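Local structure of fructokinase (Xylella fastidiosa Temecula1, 3LJS) at residues V44-A47 with A52-F55; A125-A130 with M153-A158; F107-P110 with D114-F117; R183-L188 with A205-A210. The protein probably phosphorylates fructose at the expense of ATP, as a sugar kinase of the PfkB family. One frame throughout, in Å; residues are numbered along the deposited sequence.

Contact 1: V44-A47 with A52-F55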
loop_
_atom_site.group_PDB
_atom_site.type_symbol
_atom_site.label_atom_id
_atom_site.label_comp_id
_atom_site.label_asym_id
_atom_site.label_seq_id
_atom_site.Cartn_x
_atom_site.Cartn_y
_atom_site.Cartn_z
ATOM N N VAL B 44 15.031 12.106 -13.239
ATOM C CA VAL B 44 16.082 11.117 -13.428
ATOM C C VAL B 44 16.577 11.099 -14.868
ATOM O O VAL B 44 17.765 10.888 -15.122
ATOM C CB VAL B 44 15.605 9.706 -13.021
ATOM C CG1 VAL B 44 16.687 8.683 -13.324
ATOM C CG2 VAL B 44 15.277 9.684 -11.532
ATOM N N ALA B 45 15.671 11.320 -15.815
ATOM C CA ALA B 45 16.067 11.335 -17.220
ATOM C C ALA B 45 17.004 12.516 -17.472
ATOM O O ALA B 45 17.991 12.388 -18.193
ATOM C CB ALA B 45 14.833 11.442 -18.117
ATOM N N VAL B 46 16.686 13.665 -16.879
ATOM C CA VAL B 46 17.510 14.862 -17.042
ATOM C C VAL B 46 18.889 14.659 -16.406
ATOM O O VAL B 46 19.906 15.028 -16.988
ATOM C CB VAL B 46 16.843 16.108 -16.388
ATOM C CG1 VAL B 46 17.798 17.307 -16.436
ATOM C CG2 VAL B 46 15.549 16.452 -17.111
ATOM N N ALA B 47 18.915 14.069 -15.214
ATOM C CA ALA B 47 20.171 13.836 -14.505
ATOM C C ALA B 47 21.084 12.869 -15.260
ATOM O O ALA B 47 22.301 13.025 -15.265
ATOM C CB ALA B 47 19.887 13.297 -13.112
ATOM N N ALA B 52 21.471 19.929 -14.831
ATOM C CA ALA B 52 21.290 20.296 -13.428
ATOM C C ALA B 52 19.798 20.146 -13.154
ATOM O O ALA B 52 18.981 20.818 -13.780
ATOM C CB ALA B 52 21.734 21.746 -13.196
ATOM N N VAL B 53 19.437 19.269 -12.227
ATOM C CA VAL B 53 18.028 19.046 -11.941
ATOM C C VAL B 53 17.775 18.756 -10.472
ATOM O O VAL B 53 18.582 18.121 -9.790
ATOM C CB VAL B 53 17.470 17.877 -12.793
ATOM C CG1 VAL B 53 18.228 16.592 -12.479
ATOM C CG2 VAL B 53 15.982 17.694 -12.525
ATOM N N GLN B 54 16.637 19.237 -9.995
ATOM C CA GLN B 54 16.243 19.052 -8.616
ATOM C C GLN B 54 14.816 18.520 -8.589
ATOM O O GLN B 54 13.995 18.887 -9.435
ATOM C CB GLN B 54 16.331 20.403 -7.897
ATOM C CG GLN B 54 15.804 20.433 -6.483
ATOM C CD GLN B 54 15.931 21.812 -5.852
ATOM O OE1 GLN B 54 16.121 22.809 -6.547
ATOM N NE2 GLN B 54 15.812 21.873 -4.532
ATOM N N PHE B 55 14.528 17.620 -7.656
ATOM C CA PHE B 55 13.168 17.116 -7.516
ATOM C C PHE B 55 12.613 17.756 -6.257
ATOM O O PHE B 55 13.217 17.656 -5.186
ATOM C CB PHE B 55 13.117 15.599 -7.354
ATOM C CG PHE B 55 11.722 15.077 -7.110
ATOM C CD1 PHE B 55 10.825 14.916 -8.164
ATOM C CD2 PHE B 55 11.286 14.813 -5.816
ATOM C CE1 PHE B 55 9.509 14.502 -7.933
ATOM C CE2 PHE B 55 9.971 14.399 -5.572
ATOM C CZ PHE B 55 9.082 14.244 -6.636
#
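V46 and A47, on one turn of helix 38-49, close around the side chain of V53 at the start of strand 53-60. The tight part of the contact is this three-residue apolar cluster. V46 sends CG1 forward, anti to its backbone N (chi1 174°), and the methyl lies 3.7 Å from CB of V53, the two side chains crossing at a slant. V53 answers with CG1, which its chi1 of 60° sets between the backbone N and the carbonyl carbon; there the methyl sits 3.7 Å from CB of A47 and also brushes A47 N, at 3.8 Å. Behind this pair the core continues: V46 also packs on I7 and V53 on C9, both of the adjacent strand 6-10, while V53 touches A43 one turn back on the helix. The loose side is at A52, whose CB turns away from the helix and which is exposed, just where the chain leaves the connecting loop. Contact here is purely apolar, a helix laid against the strand it leads into through a short loop, one of the parallel strands of the main sheet, as in the alpha/beta core of the ribokinase-like fold.

Contact 2: A125-A130 with M153-A158; sequences ASFSDA and MRRAQA
F127 of helix 124-129 presents one face of its ring to the aliphatic stem of R155 on helix 143-158, and this CH-pi contact is the heart of the pairing. CG of R155 stands 4.0 Å from the centroid of the F127 ring, only 3° off the ring normal, practically over its centre. CD of R155 follows over the same face, 3.8 Å from CE2 of F127. The arginine lies across the phenylalanine at about a right angle, with CG anti to its backbone N (chi1 -165°) and a bend at chi3 that carries the guanidinium on past the ring, its plane tilted 60° from that of the ring.

Helix 143-158 is the crossover of a beta-alpha-beta unit, linking the neighbouring parallel strands 130-136 and 162-166 of the main sheet, and helix 124-129 leads into the first of them.

The other apolar contact is with A156, met obliquely by the ring: CD1 of F127 comes within 3.8 Å of A156 CA, and CE1 of F127 lies 4.1 Å from A156 CB. The A156 methyl also reaches F133 and V163 of the sheet, and F122 adds an edge-to-face partner to the F127 ring.

Charge is handled within the second helix: NH2 of R155 forms a salt bridge with E151, one turn earlier on the same helix.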
loop_
_atom_site.group_PDB
_atom_site.type_symbol
_atom_site.label_atom_id
_atom_site.label_comp_id
_atom_site.label_asym_id
_atom_site.label_seq_id
_atom_site.Cartn_x
_atom_site.Cartn_y
_atom_site.Cartn_z
ATOM N N ALA B 125 15.698 29.363 -2.787
ATOM C CA ALA B 125 16.901 29.009 -3.540
ATOM C C ALA B 125 16.579 28.140 -4.763
ATOM O O ALA B 125 17.268 28.215 -5.783
ATOM C CB ALA B 125 17.892 28.290 -2.632
ATOM N N SER B 126 15.538 27.315 -4.654
ATOM C CA SER B 126 15.115 26.444 -5.755
ATOM C C SER B 126 14.673 27.273 -6.957
ATOM O O SER B 126 15.094 27.024 -8.087
ATOM C CB SER B 126 13.943 25.554 -5.321
ATOM O OG SER B 126 14.327 24.653 -4.300
ATOM N N PHE B 127 13.810 28.250 -6.705
ATOM C CA PHE B 127 13.297 29.114 -7.761
ATOM C C PHE B 127 14.342 30.101 -8.282
ATOM O O PHE B 127 14.325 30.462 -9.457
ATOM C CB PHE B 127 12.054 29.857 -7.261
ATOM C CG PHE B 127 10.869 28.957 -7.030
ATOM C CD1 PHE B 127 10.061 28.563 -8.095
ATOM C CD2 PHE B 127 10.591 28.460 -5.758
ATOM C CE1 PHE B 127 8.989 27.685 -7.901
ATOM C CE2 PHE B 127 9.520 27.576 -5.552
ATOM C CZ PHE B 127 8.718 27.189 -6.629
ATOM N N SER B 128 15.256 30.532 -7.419
ATOM C CA SER B 128 16.297 31.462 -7.851
ATOM C C SER B 128 17.159 30.839 -8.941
ATOM O O SER B 128 17.428 31.469 -9.962
ATOM C CB SER B 128 17.195 31.864 -6.676
ATOM O OG SER B 128 16.480 32.646 -5.740
ATOM N N ASP B 129 17.578 29.596 -8.723
ATOM C CA ASP B 129 18.429 28.888 -9.676
ATOM C C ASP B 129 17.676 28.151 -10.783
ATOM O O ASP B 129 18.298 27.616 -11.697
ATOM C CB ASP B 129 19.318 27.871 -8.946
ATOM C CG ASP B 129 20.088 28.487 -7.788
ATOM O OD1 ASP B 129 20.671 29.581 -7.965
ATOM O OD2 ASP B 129 20.118 27.869 -6.701
ATOM N N ALA B 130 16.349 28.126 -10.714
ATOM C CA ALA B 130 15.571 27.411 -11.720
ATOM C C ALA B 130 15.340 28.140 -13.040
ATOM O O ALA B 130 15.001 29.322 -13.074
ATOM C CB ALA B 130 14.227 26.995 -11.136
HETATM N N MSE B 153 3.799 27.100 -9.955
HETATM C CA MSE B 153 3.871 27.540 -11.343
HETATM C C MSE B 153 3.908 29.066 -11.425
HETATM O O MSE B 153 4.633 29.627 -12.249
HETATM C CB MSE B 153 2.675 27.008 -12.137
HETATM C CG MSE B 153 2.615 25.488 -12.251
HETATM SE SE MSE B 153 0.976 24.873 -13.121
HETATM C CE MSE B 153 1.624 24.667 -14.927
ATOM N N ARG B 154 3.133 29.739 -10.574
ATOM C CA ARG B 154 3.109 31.201 -10.574
ATOM C C ARG B 154 4.424 31.769 -10.043
ATOM O O ARG B 154 4.928 32.782 -10.536
ATOM C CB ARG B 154 1.938 31.728 -9.729
ATOM C CG ARG B 154 0.564 31.486 -10.353
ATOM C CD ARG B 154 -0.562 32.117 -9.527
ATOM N NE ARG B 154 -0.650 31.548 -8.184
ATOM C CZ ARG B 154 -1.671 30.818 -7.744
ATOM N NH1 ARG B 154 -2.704 30.564 -8.540
ATOM N NH2 ARG B 154 -1.656 30.335 -6.505
ATOM N N ARG B 155 4.976 31.110 -9.032
ATOM C CA ARG B 155 6.232 31.542 -8.436
ATOM C C ARG B 155 7.366 31.341 -9.454
ATOM O O ARG B 155 8.239 32.193 -9.616
ATOM C CB ARG B 155 6.490 30.730 -7.157
ATOM C CG ARG B 155 7.548 31.303 -6.237
ATOM C CD ARG B 155 7.457 30.684 -4.840
ATOM N NE ARG B 155 6.194 31.006 -4.173
ATOM C CZ ARG B 155 5.911 30.700 -2.906
ATOM N NH1 ARG B 155 6.801 30.057 -2.157
ATOM N NH2 ARG B 155 4.739 31.045 -2.384
ATOM N N ALA B 156 7.335 30.211 -10.149
ATOM C CA ALA B 156 8.350 29.908 -11.149
ATOM C C ALA B 156 8.368 30.985 -12.231
ATOM O O ALA B 156 9.422 31.510 -12.579
ATOM C CB ALA B 156 8.074 28.538 -11.774
ATOM N N GLN B 157 7.194 31.311 -12.759
ATOM C CA GLN B 157 7.081 32.313 -13.811
ATOM C C GLN B 157 7.652 33.649 -13.348
ATOM O O GLN B 157 8.454 34.268 -14.049
ATOM C CB GLN B 157 5.610 32.474 -14.218
ATOM C CG GLN B 157 5.358 33.429 -15.385
ATOM C CD GLN B 157 5.441 34.890 -14.980
ATOM O OE1 GLN B 157 4.927 35.283 -13.933
ATOM N NE2 GLN B 157 6.077 35.706 -15.818
ATOM N N ALA B 158 7.254 34.079 -12.156
ATOM C CA ALA B 158 7.727 35.345 -11.614
ATOM C C ALA B 158 9.233 35.344 -11.349
ATOM O O ALA B 158 9.863 36.397 -11.375
ATOM C CB ALA B 158 6.972 35.676 -10.334
#

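Contact 3: F107-P110 with D114-F117; sequences FYRP and DLLF
R109 and D114 are joined by a side-on salt bridge across the turn that follows strand 103-108. From CB the arginine runs out with CG anti to the backbone N (chi1 -172°) and the chain extended as far as NE. CG of R109 passes 3.7 Å from the CD2 methyl of L115, and CD of R109 comes to 4.0 Å from OD1 of D114. NE of R109 then donates to D114 OD1 at 3.1 Å, with an angle of 160° at the hydrogen. Strand 103-108 is an edge strand of the small four-stranded sheet, probably corresponding to the lid of PfkB-family kinases; next to R109, Y108 OH bonds to T90 O of the second subunit. The R109 side chain is about 8 Å from that of R170, an ATP-binding residue, though no ATP is bound in this chain. At CZ the guanidinium has L115 lying over one face. NH2 of R109 donates to D114 OD2 at 2.6 Å, again fairly straight, and also bonds to N138 O. NH1 goes to T141 OG1. The carboxylate lies nearly coplanar with the guanidinium, 11° apart, and both of its oxygens use their syn lone pairs, so R109 is gripped at its edge. The two buried charges answer each other, with N138 O and T141 OG1 taking further N-H groups. L115 CD2 also reaches P110 O, at 3.5 Å.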
loop_
_atom_site.group_PDB
_atom_site.type_symbol
_atom_site.label_atom_id
_atom_site.label_comp_id
_atom_site.label_asym_id
_atom_site.label_seq_id
_atom_site.Cartn_x
_atom_site.Cartn_y
_atom_site.Cartn_z
ATOM N N PHE B 107 -3.922 1.778 -6.951
ATOM C CA PHE B 107 -3.182 2.801 -6.226
ATOM C C PHE B 107 -3.509 2.922 -4.745
ATOM O O PHE B 107 -4.668 2.820 -4.339
ATOM C CB PHE B 107 -3.434 4.174 -6.858
ATOM C CG PHE B 107 -2.978 4.290 -8.280
ATOM C CD1 PHE B 107 -1.640 4.513 -8.578
ATOM C CD2 PHE B 107 -3.892 4.194 -9.325
ATOM C CE1 PHE B 107 -1.213 4.642 -9.901
ATOM C CE2 PHE B 107 -3.478 4.320 -10.650
ATOM C CZ PHE B 107 -2.133 4.545 -10.936
ATOM N N TYR B 108 -2.473 3.141 -3.943
ATOM C CA TYR B 108 -2.646 3.376 -2.521
ATOM C C TYR B 108 -2.313 4.861 -2.428
ATOM O O TYR B 108 -1.205 5.245 -2.028
ATOM C CB TYR B 108 -1.677 2.518 -1.691
ATOM C CG TYR B 108 -2.196 1.107 -1.491
ATOM C CD1 TYR B 108 -2.721 0.702 -0.260
ATOM C CD2 TYR B 108 -2.268 0.216 -2.563
ATOM C CE1 TYR B 108 -3.314 -0.557 -0.109
ATOM C CE2 TYR B 108 -2.860 -1.042 -2.423
ATOM C CZ TYR B 108 -3.387 -1.416 -1.195
ATOM O OH TYR B 108 -4.027 -2.627 -1.073
ATOM N N ARG B 109 -3.272 5.700 -2.828
ATOM C CA ARG B 109 -3.032 7.133 -2.811
ATOM C C ARG B 109 -4.141 8.138 -2.479
ATOM O O ARG B 109 -3.904 9.340 -2.570
ATOM C CB ARG B 109 -2.359 7.551 -4.125
ATOM C CG ARG B 109 -1.886 9.002 -4.147
ATOM C CD ARG B 109 -1.000 9.257 -5.340
ATOM N NE ARG B 109 -0.459 10.609 -5.365
ATOM C CZ ARG B 109 -1.077 11.660 -5.894
ATOM N NH1 ARG B 109 -2.277 11.530 -6.446
ATOM N NH2 ARG B 109 -0.470 12.840 -5.910
ATOM N N PRO B 110 -5.367 7.700 -2.137
ATOM C CA PRO B 110 -6.219 8.860 -1.846
ATOM C C PRO B 110 -5.378 9.651 -0.833
ATOM O O PRO B 110 -5.295 10.876 -0.915
ATOM C CB PRO B 110 -7.469 8.228 -1.241
ATOM C CG PRO B 110 -7.569 6.924 -2.003
ATOM C CD PRO B 110 -6.123 6.434 -2.037
ATOM N N ASP B 114 3.248 12.403 -0.703
ATOM C CA ASP B 114 3.417 13.452 -1.712
ATOM C C ASP B 114 2.281 14.475 -1.748
ATOM O O ASP B 114 2.476 15.615 -2.179
ATOM C CB ASP B 114 3.616 12.839 -3.111
ATOM C CG ASP B 114 2.326 12.335 -3.723
ATOM O OD1 ASP B 114 1.937 11.171 -3.466
ATOM O OD2 ASP B 114 1.691 13.109 -4.470
ATOM N N LEU B 115 1.102 14.069 -1.284
ATOM C CA LEU B 115 -0.066 14.953 -1.257
ATOM C C LEU B 115 -0.006 16.005 -0.147
ATOM O O LEU B 115 -0.795 16.948 -0.140
ATOM C CB LEU B 115 -1.344 14.132 -1.052
ATOM C CG LEU B 115 -2.207 13.622 -2.211
ATOM C CD1 LEU B 115 -1.700 14.115 -3.542
ATOM C CD2 LEU B 115 -2.249 12.114 -2.156
ATOM N N LEU B 116 0.928 15.845 0.784
ATOM C CA LEU B 116 1.035 16.762 1.917
ATOM C C LEU B 116 2.023 17.912 1.766
ATOM O O LEU B 116 2.242 18.676 2.708
ATOM C CB LEU B 116 1.350 15.962 3.186
ATOM C CG LEU B 116 0.186 15.442 4.047
ATOM C CD1 LEU B 116 -1.097 15.329 3.258
ATOM C CD2 LEU B 116 0.583 14.102 4.643
ATOM N N PHE B 117 2.625 18.041 0.589
ATOM C CA PHE B 117 3.561 19.135 0.351
ATOM C C PHE B 117 2.730 20.422 0.370
ATOM O O PHE B 117 1.669 20.485 -0.243
ATOM C CB PHE B 117 4.227 18.975 -1.022
ATOM C CG PHE B 117 5.378 19.917 -1.256
ATOM C CD1 PHE B 117 6.694 19.472 -1.139
ATOM C CD2 PHE B 117 5.151 21.249 -1.599
ATOM C CE1 PHE B 117 7.769 20.340 -1.363
ATOM C CE2 PHE B 117 6.218 22.125 -1.823
ATOM C CZ PHE B 117 7.529 21.668 -1.706
#

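Contact 4: R183-L188 with A205-A210; sequences RLWKGL and ANTLAA
W185 of helix 181-189 points its indole at T207 and L208, where helix 198-207 ends in a Schellman motif. The two helices flank strand 193-197 in the chain, so the contact ties consecutive helices of the alpha/beta domain together near its surface. In the first shell, NE1 of W185 donates to T207 OG1 at 3.1 Å; the N-H...O angle is 163° and the oxygen lies only 4° out of the indole plane, at the ring's edge. Alongside, the benzo part of the indole meets leucine: CZ2 of W185 is 3.6 Å from CD1 of L208 and 3.7 Å from its CG, the two side chains meeting at a slant.

Further out, each partner is held in place. T207 OG1, set between its backbone N and carbonyl carbon (chi1 74°), also bonds back to L204 O in the last turn, so the hydroxyl that receives the indole N-H is itself tied down. The indole in turn packs on V215 and Q218 of helix 212-220 and on L204, which wedge it between neighbouring helices. Just beyond L208 the helix is capped. A209 has a positive phi, the chain turns there, and two bonds reach back into the helix: A209 N to N206 O and A210 N to A205 O. That last carbonyl oxygen accepts a second bond, from L208 N, and the two N-H groups approach A205 O from opposite faces of its plane.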
loop_
_atom_site.group_PDB
_atom_site.type_symbol
_atom_site.label_atom_id
_atom_site.label_comp_id
_atom_site.label_asym_id
_atom_site.label_seq_id
_atom_site.Cartn_x
_atom_site.Cartn_y
_atom_site.Cartn_z
ATOM N N ARG B 183 -9.456 22.311 -12.764
ATOM C CA ARG B 183 -8.049 22.376 -12.378
ATOM C C ARG B 183 -7.119 22.172 -13.565
ATOM O O ARG B 183 -6.094 22.845 -13.681
ATOM C CB ARG B 183 -7.745 21.336 -11.304
ATOM C CG ARG B 183 -8.367 21.661 -9.967
ATOM C CD ARG B 183 -8.224 20.496 -9.028
ATOM N NE ARG B 183 -9.031 20.685 -7.832
ATOM C CZ ARG B 183 -9.354 19.708 -6.995
ATOM N NH1 ARG B 183 -8.932 18.471 -7.225
ATOM N NH2 ARG B 183 -10.109 19.971 -5.934
ATOM N N LEU B 184 -7.475 21.245 -14.445
ATOM C CA LEU B 184 -6.656 20.981 -15.614
ATOM C C LEU B 184 -6.532 22.245 -16.462
ATOM O O LEU B 184 -5.432 22.606 -16.875
ATOM C CB LEU B 184 -7.253 19.837 -16.441
ATOM C CG LEU B 184 -7.330 18.496 -15.699
ATOM C CD1 LEU B 184 -7.945 17.431 -16.601
ATOM C CD2 LEU B 184 -5.931 18.079 -15.255
ATOM N N TRP B 185 -7.649 22.924 -16.716
ATOM C CA TRP B 185 -7.605 24.151 -17.514
ATOM C C TRP B 185 -6.795 25.240 -16.820
ATOM O O TRP B 185 -6.095 26.006 -17.476
ATOM C CB TRP B 185 -9.017 24.678 -17.809
ATOM C CG TRP B 185 -9.685 24.013 -18.979
ATOM C CD1 TRP B 185 -10.806 23.229 -18.950
ATOM C CD2 TRP B 185 -9.269 24.066 -20.349
ATOM N NE1 TRP B 185 -11.113 22.791 -20.217
ATOM C CE2 TRP B 185 -10.188 23.290 -21.095
ATOM C CE3 TRP B 185 -8.211 24.693 -21.020
ATOM C CZ2 TRP B 185 -10.079 23.125 -22.479
ATOM C CZ3 TRP B 185 -8.102 24.529 -22.400
ATOM C CH2 TRP B 185 -9.034 23.749 -23.113
ATOM N N LYS B 186 -6.893 25.319 -15.496
ATOM C CA LYS B 186 -6.141 26.331 -14.769
ATOM C C LYS B 186 -4.644 26.071 -14.899
ATOM O O LYS B 186 -3.859 26.995 -15.131
ATOM C CB LYS B 186 -6.531 26.353 -13.292
ATOM C CG LYS B 186 -5.791 27.425 -12.512
ATOM C CD LYS B 186 -6.459 27.723 -11.185
ATOM C CE LYS B 186 -5.764 28.877 -10.471
ATOM N NZ LYS B 186 -6.464 29.238 -9.203
ATOM N N GLY B 187 -4.248 24.813 -14.743
ATOM C CA GLY B 187 -2.843 24.476 -14.869
ATOM C C GLY B 187 -2.367 24.821 -16.269
ATOM O O GLY B 187 -1.289 25.398 -16.455
ATOM N N LEU B 188 -3.190 24.477 -17.256
ATOM C CA LEU B 188 -2.881 24.741 -18.657
ATOM C C LEU B 188 -2.706 26.225 -18.959
ATOM O O LEU B 188 -1.893 26.596 -19.806
ATOM C CB LEU B 188 -3.982 24.164 -19.552
ATOM C CG LEU B 188 -3.996 22.635 -19.656
ATOM C CD1 LEU B 188 -5.300 22.156 -20.301
ATOM C CD2 LEU B 188 -2.790 22.188 -20.476
ATOM N N ALA B 205 -11.509 18.868 -25.510
ATOM C CA ALA B 205 -12.413 19.375 -26.537
ATOM C C ALA B 205 -13.849 19.122 -26.092
ATOM O O ALA B 205 -14.725 19.972 -26.260
ATOM C CB ALA B 205 -12.140 18.683 -27.867
ATOM N N ASN B 206 -14.080 17.948 -25.514
ATOM C CA ASN B 206 -15.407 17.586 -25.044
ATOM C C ASN B 206 -15.877 18.526 -23.939
ATOM O O ASN B 206 -17.041 18.917 -23.911
ATOM C CB ASN B 206 -15.425 16.137 -24.542
ATOM C CG ASN B 206 -15.188 15.128 -25.656
ATOM O OD1 ASN B 206 -15.826 15.191 -26.710
ATOM N ND2 ASN B 206 -14.276 14.186 -25.423
ATOM N N THR B 207 -14.975 18.900 -23.035
ATOM C CA THR B 207 -15.351 19.796 -21.947
ATOM C C THR B 207 -15.735 21.164 -22.493
ATOM O O THR B 207 -16.333 21.977 -21.789
ATOM C CB THR B 207 -14.205 19.998 -20.933
ATOM O OG1 THR B 207 -13.206 20.852 -21.505
ATOM C CG2 THR B 207 -13.586 18.663 -20.552
ATOM N N LEU B 208 -15.382 21.419 -23.747
ATOM C CA LEU B 208 -15.700 22.692 -24.380
ATOM C C LEU B 208 -16.837 22.514 -25.378
ATOM O O LEU B 208 -17.314 23.485 -25.964
ATOM C CB LEU B 208 -14.479 23.245 -25.122
ATOM C CG LEU B 208 -13.216 23.619 -24.340
ATOM C CD1 LEU B 208 -12.148 24.090 -25.319
ATOM C CD2 LEU B 208 -13.530 24.713 -23.330
ATOM N N ALA B 209 -17.267 21.270 -25.568
ATOM C CA ALA B 209 -18.331 20.977 -26.520
ATOM C C ALA B 209 -17.882 21.524 -27.869
ATOM O O ALA B 209 -18.668 22.118 -28.609
ATOM C CB ALA B 209 -19.638 21.641 -26.083
ATOM N N ALA B 210 -16.603 21.329 -28.172
ATOM C CA ALA B 210 -16.029 21.804 -29.424
ATOM C C ALA B 210 -15.014 20.805 -29.965
ATOM O O ALA B 210 -15.116 19.609 -29.705
ATOM C CB ALA B 210 -15.368 23.162 -29.208
#

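Read from the N terminus, the contacts come in series, none nested in or crossing another: contact 1 closes a short helix-to-strand loop, contact 3 a turn after an edge strand of the small sheet, contact 2 spans strand 130-136 and most of helix 143-158, and contact 4 spans strand 193-197. Contacts 1 and 2 touch where Q54 NE2 lies 3.2 Å from S126 OG. Contacts 2 and 4 meet where CE of selenomethionine M153 lies 3.4 Å from G187 O. Contact 3 touches none of the others. Contact 1 ties a helix to a main-sheet strand, contacts 2 and 4 join helices beside that sheet, and contact 3 fixes the loop after strand 103-108.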